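Local structure of beta-fructofuranosidase (Bifidobacterium adolescentis, 6NOB) at residues A[50-55]-A[149-154]; A[145-150]-A[156-161]; A[182-185]-A[189-192]; A[221-226]-A[250-255]. The protein probably hydrolyses terminal beta-fructofuranosides such as sucrose. One frame throughout, in Å; residues are numbered along the deposited sequence.

Interaction 1: A[50-55]-A[149-154]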
loop_
_atom_site.group_PDB
_atom_site.type_symbol
_atom_site.label_atom_id
_atom_site.label_comp_id
_atom_site.label_asym_id
_atom_site.label_seq_id
_atom_site.Cartn_x
_atom_site.Cartn_y
_atom_site.Cartn_z
ATOM N N GLU A 50 28.158 12.503 -0.465
ATOM C CA GLU A 50 26.741 12.233 -0.667
ATOM C C GLU A 50 26.193 13.025 -1.846
ATOM O O GLU A 50 26.510 14.206 -2.019
ATOM C CB GLU A 50 25.937 12.564 0.594
ATOM C CG GLU A 50 26.380 11.802 1.833
ATOM C CD GLU A 50 25.589 12.177 3.072
ATOM O OE1 GLU A 50 24.488 12.751 2.927
ATOM O OE2 GLU A 50 26.067 11.891 4.191
ATOM N N ARG A 51 25.362 12.367 -2.657
ATOM C CA ARG A 51 24.640 13.038 -3.729
ATOM C C ARG A 51 23.225 13.429 -3.325
ATOM O O ARG A 51 22.596 14.233 -4.021
ATOM C CB ARG A 51 24.593 12.155 -4.983
ATOM C CG ARG A 51 23.716 10.927 -4.845
ATOM C CD ARG A 51 23.883 9.983 -6.023
ATOM N NE ARG A 51 23.292 8.679 -5.738
ATOM C CZ ARG A 51 22.065 8.318 -6.097
ATOM N NH1 ARG A 51 21.291 9.162 -6.770
ATOM N NH2 ARG A 51 21.612 7.111 -5.788
ATOM N N ARG A 52 22.714 12.873 -2.227
ATOM C CA ARG A 52 21.440 13.263 -1.647
ATOM C C ARG A 52 21.605 13.327 -0.135
ATOM O O ARG A 52 22.373 12.559 0.449
ATOM C CB ARG A 52 20.316 12.284 -2.020
ATOM C CG ARG A 52 19.851 12.403 -3.462
ATOM C CD ARG A 52 18.925 11.264 -3.859
ATOM N NE ARG A 52 18.380 11.464 -5.199
ATOM C CZ ARG A 52 17.754 10.525 -5.903
ATOM N NH1 ARG A 52 17.588 9.311 -5.394
ATOM N NH2 ARG A 52 17.291 10.799 -7.116
ATOM N N HIS A 53 20.889 14.254 0.494
ATOM C CA HIS A 53 21.003 14.425 1.935
ATOM C C HIS A 53 19.711 15.004 2.492
ATOM O O HIS A 53 19.106 15.895 1.890
ATOM C CB HIS A 53 22.189 15.327 2.300
ATOM C CG HIS A 53 22.413 15.466 3.776
ATOM N ND1 HIS A 53 23.074 14.514 4.523
ATOM C CD2 HIS A 53 22.063 16.447 4.642
ATOM C CE1 HIS A 53 23.122 14.902 5.785
ATOM N NE2 HIS A 53 22.514 16.071 5.885
ATOM N N HIS A 54 19.304 14.486 3.648
ATOM C CA HIS A 54 18.147 14.987 4.378
ATOM C C HIS A 54 18.645 15.977 5.425
ATOM O O HIS A 54 19.290 15.583 6.403
ATOM C CB HIS A 54 17.381 13.830 5.018
ATOM C CG HIS A 54 16.299 14.253 5.965
ATOM N ND1 HIS A 54 15.706 13.377 6.850
ATOM C CD2 HIS A 54 15.691 15.449 6.157
ATOM C CE1 HIS A 54 14.788 14.015 7.552
ATOM N NE2 HIS A 54 14.760 15.275 7.153
ATOM N N PHE A 55 18.356 17.259 5.214
ATOM C CA PHE A 55 18.719 18.308 6.156
ATOM C C PHE A 55 17.624 18.483 7.198
ATOM O O PHE A 55 16.433 18.418 6.882
ATOM C CB PHE A 55 18.943 19.641 5.439
ATOM C CG PHE A 55 20.126 19.653 4.519
ATOM C CD1 PHE A 55 21.379 20.011 4.987
ATOM C CD2 PHE A 55 19.982 19.334 3.181
ATOM C CE1 PHE A 55 22.469 20.036 4.140
ATOM C CE2 PHE A 55 21.069 19.358 2.328
ATOM C CZ PHE A 55 22.313 19.710 2.809
ATOM N N ASN A 149 9.588 7.452 -1.719
ATOM C CA ASN A 149 10.753 8.072 -2.353
ATOM C C ASN A 149 10.492 9.564 -2.473
ATOM O O ASN A 149 9.692 9.981 -3.333
ATOM C CB ASN A 149 11.033 7.471 -3.731
ATOM C CG ASN A 149 11.984 8.329 -4.557
ATOM O OD1 ASN A 149 12.924 8.927 -4.028
ATOM N ND2 ASN A 149 11.736 8.399 -5.863
ATOM N N PRO A 150 11.128 10.409 -1.660
ATOM C CA PRO A 150 10.852 11.848 -1.708
ATOM C C PRO A 150 11.599 12.606 -2.795
ATOM O O PRO A 150 11.510 13.837 -2.829
ATOM C CB PRO A 150 11.306 12.316 -0.317
ATOM C CG PRO A 150 12.433 11.405 0.014
ATOM C CD PRO A 150 12.095 10.066 -0.603
ATOM N N TYR A 151 12.322 11.925 -3.686
ATOM C CA TYR A 151 13.166 12.604 -4.660
ATOM C C TYR A 151 12.632 12.567 -6.085
ATOM O O TYR A 151 13.224 13.208 -6.961
ATOM C CB TYR A 151 14.580 12.007 -4.643
ATOM C CG TYR A 151 15.326 12.267 -3.360
ATOM C CD1 TYR A 151 15.972 13.477 -3.143
ATOM C CD2 TYR A 151 15.373 11.306 -2.356
ATOM C CE1 TYR A 151 16.652 13.721 -1.966
ATOM C CE2 TYR A 151 16.050 11.538 -1.176
ATOM C CZ TYR A 151 16.686 12.747 -0.986
ATOM O OH TYR A 151 17.359 12.980 0.190
ATOM N N GLY A 152 11.546 11.852 -6.349
ATOM C CA GLY A 152 11.086 11.747 -7.718
ATOM C C GLY A 152 9.710 11.129 -7.815
ATOM O O GLY A 152 9.055 10.849 -6.810
ATOM N N PHE A 153 9.286 10.913 -9.061
ATOM C CA PHE A 153 7.963 10.389 -9.370
ATOM C C PHE A 153 7.926 8.870 -9.472
ATOM O O PHE A 153 6.838 8.287 -9.432
ATOM C CB PHE A 153 7.460 10.999 -10.685
ATOM C CG PHE A 153 5.967 10.939 -10.858
ATOM C CD1 PHE A 153 5.136 11.796 -10.151
ATOM C CD2 PHE A 153 5.397 10.036 -11.741
ATOM C CE1 PHE A 153 3.761 11.746 -10.317
ATOM C CE2 PHE A 153 4.026 9.979 -11.911
ATOM C CZ PHE A 153 3.206 10.837 -11.197
ATOM N N GLY A 154 9.080 8.213 -9.611
ATOM C CA GLY A 154 9.154 6.777 -9.673
ATOM C C GLY A 154 9.745 6.176 -8.404
ATOM O O GLY A 154 10.075 6.864 -7.442
#

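Interaction 2: A[145-150]-A[156-161]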
loop_
_atom_site.group_PDB
_atom_site.type_symbol
_atom_site.label_atom_id
_atom_site.label_comp_id
_atom_site.label_asym_id
_atom_site.label_seq_id
_atom_site.Cartn_x
_atom_site.Cartn_y
_atom_site.Cartn_z
ATOM N N PHE A 145 2.359 3.780 8.136
ATOM C CA PHE A 145 3.648 4.009 7.504
ATOM C C PHE A 145 3.566 3.566 6.050
ATOM O O PHE A 145 2.659 2.827 5.657
ATOM C CB PHE A 145 4.770 3.258 8.230
ATOM C CG PHE A 145 4.892 3.599 9.694
ATOM C CD1 PHE A 145 4.107 2.957 10.641
ATOM C CD2 PHE A 145 5.805 4.552 10.123
ATOM C CE1 PHE A 145 4.225 3.268 11.984
ATOM C CE2 PHE A 145 5.927 4.866 11.466
ATOM C CZ PHE A 145 5.138 4.224 12.397
ATOM N N PHE A 146 4.516 4.030 5.241
ATOM C CA PHE A 146 4.466 3.661 3.834
ATOM C C PHE A 146 5.828 3.818 3.178
ATOM O O PHE A 146 6.607 4.712 3.520
ATOM C CB PHE A 146 3.418 4.480 3.069
ATOM C CG PHE A 146 3.533 5.967 3.256
ATOM C CD1 PHE A 146 2.842 6.608 4.275
ATOM C CD2 PHE A 146 4.310 6.729 2.395
ATOM C CE1 PHE A 146 2.936 7.980 4.441
ATOM C CE2 PHE A 146 4.405 8.102 2.550
ATOM C CZ PHE A 146 3.720 8.729 3.576
ATOM N N GLN A 147 6.093 2.920 2.229
ATOM C CA GLN A 147 7.250 3.034 1.356
ATOM C C GLN A 147 7.207 4.358 0.603
ATOM O O GLN A 147 6.171 4.730 0.045
ATOM C CB GLN A 147 7.262 1.866 0.372
ATOM C CG GLN A 147 7.481 0.509 1.014
ATOM C CD GLN A 147 8.904 0.320 1.493
ATOM O OE1 GLN A 147 9.775 -0.093 0.731
ATOM N NE2 GLN A 147 9.149 0.621 2.764
ATOM N N LEU A 148 8.336 5.065 0.578
ATOM C CA LEU A 148 8.353 6.439 0.094
ATOM C C LEU A 148 9.674 6.750 -0.596
ATOM O O LEU A 148 10.743 6.364 -0.115
ATOM C CB LEU A 148 8.129 7.424 1.250
ATOM C CG LEU A 148 8.527 8.887 1.041
ATOM C CD1 LEU A 148 7.514 9.609 0.161
ATOM C CD2 LEU A 148 8.688 9.597 2.377
ATOM N N ASN A 149 9.588 7.452 -1.719
ATOM C CA ASN A 149 10.753 8.072 -2.353
ATOM C C ASN A 149 10.492 9.564 -2.473
ATOM O O ASN A 149 9.692 9.981 -3.333
ATOM C CB ASN A 149 11.033 7.471 -3.731
ATOM C CG ASN A 149 11.984 8.329 -4.557
ATOM O OD1 ASN A 149 12.924 8.927 -4.028
ATOM N ND2 ASN A 149 11.736 8.399 -5.863
ATOM N N PRO A 150 11.128 10.409 -1.660
ATOM C CA PRO A 150 10.852 11.848 -1.708
ATOM C C PRO A 150 11.599 12.606 -2.795
ATOM O O PRO A 150 11.510 13.837 -2.829
ATOM C CB PRO A 150 11.306 12.316 -0.317
ATOM C CG PRO A 150 12.433 11.405 0.014
ATOM C CD PRO A 150 12.095 10.066 -0.603
ATOM N N ASP A 156 12.486 4.546 -6.008
ATOM C CA ASP A 156 13.905 4.798 -5.772
ATOM C C ASP A 156 14.246 4.280 -4.380
ATOM O O ASP A 156 13.461 3.548 -3.767
ATOM C CB ASP A 156 14.236 6.286 -5.939
ATOM C CG ASP A 156 15.659 6.523 -6.408
ATOM O OD1 ASP A 156 16.513 5.631 -6.219
ATOM O OD2 ASP A 156 15.921 7.609 -6.966
ATOM N N ASN A 157 15.423 4.660 -3.878
ATOM C CA ASN A 157 15.877 4.208 -2.567
ATOM C C ASN A 157 14.823 4.507 -1.506
ATOM O O ASN A 157 14.340 5.637 -1.386
ATOM C CB ASN A 157 17.204 4.876 -2.211
ATOM C CG ASN A 157 18.361 4.358 -3.052
ATOM O OD1 ASN A 157 18.532 3.149 -3.222
ATOM N ND2 ASN A 157 19.165 5.276 -3.583
ATOM N N MET A 158 14.473 3.482 -0.736
ATOM C CA MET A 158 13.210 3.460 -0.016
ATOM C C MET A 158 13.326 4.095 1.364
ATOM O O MET A 158 14.223 3.756 2.145
ATOM C CB MET A 158 12.702 2.023 0.100
ATOM C CG MET A 158 11.852 1.599 -1.083
ATOM S SD MET A 158 10.293 2.507 -1.131
ATOM C CE MET A 158 10.567 3.676 -2.457
ATOM N N HIS A 159 12.411 5.020 1.647
ATOM C CA HIS A 159 12.180 5.608 2.958
ATOM C C HIS A 159 10.872 5.065 3.525
ATOM O O HIS A 159 10.111 4.371 2.846
ATOM C CB HIS A 159 12.101 7.139 2.885
ATOM C CG HIS A 159 13.264 7.797 2.209
ATOM N ND1 HIS A 159 13.696 7.447 0.947
ATOM C CD2 HIS A 159 14.059 8.818 2.609
ATOM C CE1 HIS A 159 14.720 8.208 0.609
ATOM N NE2 HIS A 159 14.961 9.049 1.599
ATOM N N TRP A 160 10.597 5.421 4.777
ATOM C CA TRP A 160 9.302 5.176 5.402
ATOM C C TRP A 160 8.624 6.519 5.648
ATOM O O TRP A 160 9.115 7.331 6.440
ATOM C CB TRP A 160 9.452 4.408 6.712
ATOM C CG TRP A 160 9.493 2.920 6.562
ATOM C CD1 TRP A 160 10.124 2.209 5.584
ATOM C CD2 TRP A 160 8.881 1.959 7.428
ATOM N NE1 TRP A 160 9.945 0.863 5.790
ATOM C CE2 TRP A 160 9.183 0.683 6.916
ATOM C CE3 TRP A 160 8.106 2.054 8.587
ATOM C CZ2 TRP A 160 8.735 -0.489 7.521
ATOM C CZ3 TRP A 160 7.661 0.891 9.185
ATOM C CH2 TRP A 160 7.977 -0.364 8.654
ATOM N N GLY A 161 7.506 6.755 4.964
ATOM C CA GLY A 161 6.629 7.844 5.334
ATOM C C GLY A 161 5.767 7.465 6.523
ATOM O O GLY A 161 5.714 6.309 6.939
HETATM O O HOH W 1 15.218 7.821 -2.619
HETATM O O HOH W 2 13.985 9.363 -7.567
#

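Interaction 3: A[182-185]-A[189-192]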
loop_
_atom_site.group_PDB
_atom_site.type_symbol
_atom_site.label_atom_id
_atom_site.label_comp_id
_atom_site.label_asym_id
_atom_site.label_seq_id
_atom_site.Cartn_x
_atom_site.Cartn_y
_atom_site.Cartn_z
ATOM N N PRO A 182 22.990 4.759 4.811
ATOM C CA PRO A 182 23.784 5.925 4.378
ATOM C C PRO A 182 24.610 5.682 3.125
ATOM O O PRO A 182 24.748 6.590 2.295
ATOM C CB PRO A 182 24.672 6.203 5.597
ATOM C CG PRO A 182 23.875 5.679 6.763
ATOM C CD PRO A 182 23.165 4.460 6.243
ATOM N N GLU A 183 25.152 4.472 2.958
ATOM C CA GLU A 183 26.000 4.186 1.807
ATOM C C GLU A 183 25.242 4.267 0.489
ATOM O O GLU A 183 25.872 4.384 -0.569
ATOM C CB GLU A 183 26.638 2.803 1.956
ATOM C CG GLU A 183 27.451 2.624 3.227
ATOM C CD GLU A 183 26.691 1.873 4.305
ATOM O OE1 GLU A 183 25.467 2.072 4.423
ATOM O OE2 GLU A 183 27.319 1.082 5.039
ATOM N N LEU A 184 23.909 4.210 0.522
ATOM C CA LEU A 184 23.136 4.284 -0.711
ATOM C C LEU A 184 23.205 5.663 -1.353
ATOM O O LEU A 184 22.866 5.803 -2.534
ATOM C CB LEU A 184 21.682 3.900 -0.441
ATOM C CG LEU A 184 21.461 2.398 -0.256
ATOM C CD1 LEU A 184 20.072 2.114 0.277
ATOM C CD2 LEU A 184 21.696 1.658 -1.564
ATOM N N HIS A 185 23.636 6.678 -0.605
ATOM C CA HIS A 185 23.805 8.024 -1.129
ATOM C C HIS A 185 25.265 8.396 -1.347
ATOM O O HIS A 185 25.544 9.518 -1.781
ATOM C CB HIS A 185 23.140 9.041 -0.194
ATOM C CG HIS A 185 21.645 9.011 -0.243
ATOM N ND1 HIS A 185 20.856 9.678 0.668
ATOM C CD2 HIS A 185 20.794 8.389 -1.094
ATOM C CE1 HIS A 185 19.583 9.469 0.382
ATOM N NE2 HIS A 185 19.519 8.690 -0.683
ATOM N N ARG A 189 26.602 2.598 -7.178
ATOM C CA ARG A 189 26.518 1.250 -7.723
ATOM C C ARG A 189 25.433 0.417 -7.056
ATOM O O ARG A 189 25.062 -0.635 -7.588
ATOM C CB ARG A 189 27.863 0.537 -7.581
ATOM C CG ARG A 189 29.029 1.212 -8.296
ATOM C CD ARG A 189 30.346 0.589 -7.855
ATOM N NE ARG A 189 30.543 0.739 -6.416
ATOM C CZ ARG A 189 31.450 0.077 -5.704
ATOM N NH1 ARG A 189 32.255 -0.798 -6.291
ATOM N NH2 ARG A 189 31.550 0.290 -4.399
ATOM N N ILE A 190 24.916 0.855 -5.911
ATOM C CA ILE A 190 23.982 0.049 -5.143
ATOM C C ILE A 190 22.632 0.753 -5.074
ATOM O O ILE A 190 22.517 1.964 -5.281
ATOM C CB ILE A 190 24.509 -0.265 -3.727
ATOM C CG1 ILE A 190 24.993 1.009 -3.034
ATOM C CG2 ILE A 190 25.641 -1.274 -3.801
ATOM C CD1 ILE A 190 25.508 0.779 -1.629
ATOM N N VAL A 191 21.601 -0.041 -4.781
ATOM C CA VAL A 191 20.230 0.439 -4.654
ATOM C C VAL A 191 19.549 -0.391 -3.572
ATOM O O VAL A 191 19.887 -1.558 -3.358
ATOM C CB VAL A 191 19.477 0.355 -6.007
ATOM C CG1 VAL A 191 19.301 -1.097 -6.444
ATOM C CG2 VAL A 191 18.130 1.068 -5.930
ATOM N N GLY A 192 18.599 0.227 -2.870
ATOM C CA GLY A 192 17.857 -0.466 -1.831
ATOM C C GLY A 192 17.103 0.461 -0.900
ATOM O O GLY A 192 16.368 1.340 -1.358
HETATM O O HOH W 3 21.790 4.508 -4.724
#

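Interaction 4: A[221-226]-A[250-255]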
loop_
_atom_site.group_PDB
_atom_site.type_symbol
_atom_site.label_atom_id
_atom_site.label_comp_id
_atom_site.label_asym_id
_atom_site.label_seq_id
_atom_site.Cartn_x
_atom_site.Cartn_y
_atom_site.Cartn_z
ATOM N N LEU A 221 11.121 -4.855 9.736
ATOM C CA LEU A 221 11.151 -4.436 8.342
ATOM C C LEU A 221 12.304 -5.110 7.613
ATOM O O LEU A 221 13.196 -5.708 8.220
ATOM C CB LEU A 221 11.270 -2.912 8.214
ATOM C CG LEU A 221 12.589 -2.300 8.689
ATOM C CD1 LEU A 221 13.056 -1.221 7.724
ATOM C CD2 LEU A 221 12.441 -1.736 10.093
ATOM N N THR A 222 12.274 -4.995 6.288
ATOM C CA THR A 222 13.324 -5.510 5.423
ATOM C C THR A 222 14.285 -4.390 5.054
ATOM O O THR A 222 13.854 -3.295 4.679
ATOM C CB THR A 222 12.737 -6.121 4.148
ATOM O OG1 THR A 222 11.979 -7.286 4.483
ATOM C CG2 THR A 222 13.848 -6.501 3.170
ATOM N N ARG A 223 15.579 -4.664 5.174
ATOM C CA ARG A 223 16.615 -3.827 4.588
ATOM C C ARG A 223 17.076 -4.482 3.294
ATOM O O ARG A 223 17.330 -5.691 3.264
ATOM C CB ARG A 223 17.796 -3.642 5.542
ATOM C CG ARG A 223 17.558 -2.615 6.636
ATOM C CD ARG A 223 17.666 -1.201 6.093
ATOM N NE ARG A 223 17.240 -0.209 7.073
ATOM C CZ ARG A 223 17.106 1.087 6.813
ATOM N NH1 ARG A 223 17.368 1.548 5.599
ATOM N NH2 ARG A 223 16.709 1.920 7.766
ATOM N N HIS A 224 17.166 -3.690 2.231
ATOM C CA HIS A 224 17.511 -4.179 0.904
ATOM C C HIS A 224 18.816 -3.539 0.456
ATOM O O HIS A 224 18.982 -2.318 0.560
ATOM C CB HIS A 224 16.392 -3.869 -0.095
ATOM C CG HIS A 224 16.636 -4.402 -1.474
ATOM N ND1 HIS A 224 16.032 -5.548 -1.947
ATOM C CD2 HIS A 224 17.398 -3.933 -2.491
ATOM C CE1 HIS A 224 16.420 -5.768 -3.190
ATOM N NE2 HIS A 224 17.250 -4.803 -3.545
ATOM N N LEU A 225 19.738 -4.369 -0.028
ATOM C CA LEU A 225 20.998 -3.911 -0.600
ATOM C C LEU A 225 21.247 -4.698 -1.875
ATOM O O LEU A 225 21.259 -5.933 -1.847
ATOM C CB LEU A 225 22.157 -4.097 0.382
ATOM C CG LEU A 225 23.560 -3.992 -0.212
ATOM C CD1 LEU A 225 23.842 -2.573 -0.689
ATOM C CD2 LEU A 225 24.597 -4.442 0.805
ATOM N N GLU A 226 21.448 -3.991 -2.985
ATOM C CA GLU A 226 21.580 -4.640 -4.282
ATOM C C GLU A 226 22.544 -3.858 -5.161
ATOM O O GLU A 226 22.435 -2.634 -5.268
ATOM C CB GLU A 226 20.218 -4.757 -4.975
ATOM C CG GLU A 226 20.296 -5.202 -6.426
ATOM C CD GLU A 226 18.930 -5.335 -7.069
ATOM O OE1 GLU A 226 17.924 -5.023 -6.398
ATOM O OE2 GLU A 226 18.863 -5.747 -8.247
ATOM N N ARG A 250 13.914 4.948 16.797
ATOM C CA ARG A 250 15.107 4.701 17.595
ATOM C C ARG A 250 15.933 3.592 16.938
ATOM O O ARG A 250 15.628 3.143 15.829
ATOM C CB ARG A 250 14.726 4.367 19.039
ATOM C CG ARG A 250 14.231 5.573 19.814
ATOM C CD ARG A 250 15.225 6.721 19.708
ATOM N NE ARG A 250 14.820 7.879 20.498
ATOM C CZ ARG A 250 15.633 8.876 20.830
ATOM N NH1 ARG A 250 16.902 8.861 20.445
ATOM N NH2 ARG A 250 15.176 9.889 21.553
ATOM N N VAL A 251 16.963 3.133 17.656
ATOM C CA VAL A 251 18.043 2.368 17.040
ATOM C C VAL A 251 17.507 1.115 16.355
ATOM O O VAL A 251 16.588 0.447 16.852
ATOM C CB VAL A 251 19.112 2.027 18.093
ATOM C CG1 VAL A 251 18.493 1.306 19.282
ATOM C CG2 VAL A 251 20.244 1.209 17.478
ATOM N N GLU A 252 18.076 0.808 15.189
ATOM C CA GLU A 252 17.689 -0.324 14.359
ATOM C C GLU A 252 18.805 -1.363 14.359
ATOM O O GLU A 252 19.987 -1.016 14.278
ATOM C CB GLU A 252 17.395 0.135 12.926
ATOM C CG GLU A 252 16.942 -0.959 11.966
ATOM C CD GLU A 252 16.714 -0.436 10.553
ATOM O OE1 GLU A 252 16.599 0.799 10.387
ATOM O OE2 GLU A 252 16.654 -1.255 9.611
ATOM N N SER A 253 18.422 -2.636 14.446
ATOM C CA SER A 253 19.371 -3.740 14.526
ATOM C C SER A 253 18.739 -4.992 13.929
ATOM O O SER A 253 17.519 -5.167 14.015
ATOM C CB SER A 253 19.815 -3.971 15.981
ATOM O OG SER A 253 18.818 -4.623 16.748
ATOM N N PRO A 254 19.531 -5.862 13.300
ATOM C CA PRO A 254 18.958 -6.976 12.534
ATOM C C PRO A 254 18.498 -8.131 13.409
ATOM O O PRO A 254 19.034 -8.380 14.491
ATOM C CB PRO A 254 20.121 -7.408 11.635
ATOM C CG PRO A 254 21.325 -7.096 12.448
ATOM C CD PRO A 254 21.000 -5.827 13.192
ATOM N N VAL A 255 17.493 -8.851 12.910
ATOM C CA VAL A 255 16.872 -9.930 13.677
ATOM C C VAL A 255 16.729 -11.232 12.903
ATOM O O VAL A 255 16.603 -12.302 13.531
ATOM C CB VAL A 255 15.496 -9.486 14.223
ATOM C CG1 VAL A 255 15.639 -8.265 15.119
ATOM C CG2 VAL A 255 14.528 -9.214 13.082
#

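Interaction 1: A[50-55]-A[149-154]
R52 lies almost perfectly flat along Y151, its guanidinium plane turned only 6° from the ring, and the aliphatic part of the arginine lies over the ring while the charged end reaches past it. The two side chains slide past each other in opposite directions. R52 CB comes within 3.8 Å of Y151 OH, R52 CD sits over the ring centre in a CH-pi contact 3.6 Å from the centroid, and R52 CZ ends 3.7 Å from Y151 CB. The stack is therefore offset, the charge resting beyond the ring and not over its middle. An extended chain from CG to NE, set off with CG anti to the carbonyl carbon (chi1 -74°), keeps R52 on this course.

R51 NH1 lies over the opposite face of the guanidinium, and R52 NH1 makes a salt bridge with D156, which would probably offset the closeness of two arginines. On the loop side, N149 OD1 receives Y151 N at 3.1 Å in an Asx turn, fixing the backbone from which the ring projects. The result is an offset arginine-tyrosine stack, here joining strand 52-58 of an N-terminal sheet to a loop of the family 32 beta-propeller.

Interaction 2: A[145-150]-A[156-161]
F146 lays its ring over G161, and this pairing of an aromatic face with a bare alpha carbon sets the pattern for one side of the hairpin. With chi1 at 51°, CG stands between the backbone N and the carbonyl carbon, which brings the ring across to the partner strand; G161 CA lies 3.6 Å from its centroid in a CH-pi contact, where any side chain at G161 would collide with the ring. Further along the same face L148 pairs with H159, and P150 CD lies over one face of the H159 ring, 3.5 Å from its centroid.

The other face carries Q147 and W160. The amide of Q147 stands perpendicular to the indole, and Q147 NE2 comes 3.1 Å from W160 NE1. Two donors cannot bond each other; each bonds to strand 190-202 of another sheet, Q147 NE2 to A194 O and W160 NE1 to F195 O. M158 crosses Q147 at about a right angle, its CG and SD both 3.2 Å from Q147 OE1, while F145 packs obliquely on W160, F145 CB to W160 CE3 being 3.6 Å.

Backbone bonds fix this register, the shortest being G161 N to F146 O at 2.7 Å. At the loop end, D156 CB presses on N149 ND2, which is hydrogen-bonded to G154 O, and two waters link N149 to N157 O and to D156 OD2. This is an antiparallel beta hairpin of strands 141-149 and 159-165, next to strand 127-138 with the family's WMNDPNG sequence, in a blade of the five-bladed propeller of family 32.

Interaction 3: A[182-185]-A[189-192]
L184, in a 3-10 segment of the loop leading into strand 190-202, drives its forked end against the start of that strand, and there the packing is close. The strand is an outermost one of a four-stranded antiparallel sheet, a blade of the family 32 propeller. The two methyls divide the work: L184 CD1 meets the backbone at G192 C, 3.6 Å away, while L184 CD2 rests on V191 C at the same distance and also touches I190 CG1 at 3.7 Å. I190 has a torsion (chi1 50°) that sends CD1 toward the 3-10 segment, where it ends 3.8 Å from E183 O.

At the looser margin, E183 is exposed, and its carboxylate leads away from the strand, with only its aliphatic base near I190 CD1. Between the backbones a water takes the place of a direct hydrogen bond, donating to L184 O at 2.8 Å and to I190 O at 2.7 Å. An alanine in place of L184 would remove both methyls and would probably open a gap over V191 and G192, leaving I190 less firmly packed. Apolar packing with one water bridge implies a join that depends on shape more than on charge or direct polar bonds.

Interaction 4: A[221-226]-A[250-255]
E252 reaches out straight while R223 bends to meet it: the glutamate sets CG opposite the backbone N (chi1 -178°) and stays extended, whereas the arginine turns at chi2 (-76°) before running on to its guanidinium. The setting is a four-stranded antiparallel sheet, a blade of the family 32 beta-propeller, in which strand 235-243 lies between strands 216-227 and 253-256. The salt bridge thus spans an intervening strand, joining R223 to E252 on segment 250-255, which includes part of the sheet's edge strand, with no backbone bond between the two segments.

The grip is side-on and bidentate. R223 NE donates to E252 OE2 at 2.8 Å along a nearly straight bond (174°), and R223 NH2 donates to E252 OE1 at 2.9 Å, using the syn lone pair of that oxygen. Guanidinium and carboxylate are nearly coplanar, and the carboxylate meets the arginine at its edge. The aliphatic chain of R223 comes close as well, R223 CG lying 3.4 Å from E252 OE2. R223 NH1 turns elsewhere, to E179 O and Q181 OE1, which further restrains the rotation of the buried group. A leucine in place of R223 would remove all these donors and would probably leave the E252 carboxylate without its countercharge and E179 O without this partner.

Beside the salt bridge, L221 CD1 approaches E252 OE2 to 4.1 Å, and this same oxygen, besides taking R223 NE, is hydrogen-bonded to OG1 of T239 on the intervening strand.

Overall arrangement
Interaction 2 is the buried centre, a hairpin knit by backbone bonds and aromatic packing; interaction 4 is also buried, though its centre lies about 20 Å from that of the chain, and interactions 1 and 3 are partly buried. Interaction 1 brings in another sheet, that of strand 52-58, and meets interaction 2 through N149, P150 and the R52-D156 salt bridge. Interactions 3 and 4 hold neighbouring strands of one blade, where V191 N pairs with E226 O. N157 and M158 tie interaction 2 to G192, and W160 packs on L221. Chemistry varies accordingly: a cationic stack between a sheet and a loop, hydrogen bonding within a hairpin, apolar packing at a turn, and a bidentate salt bridge across a blade.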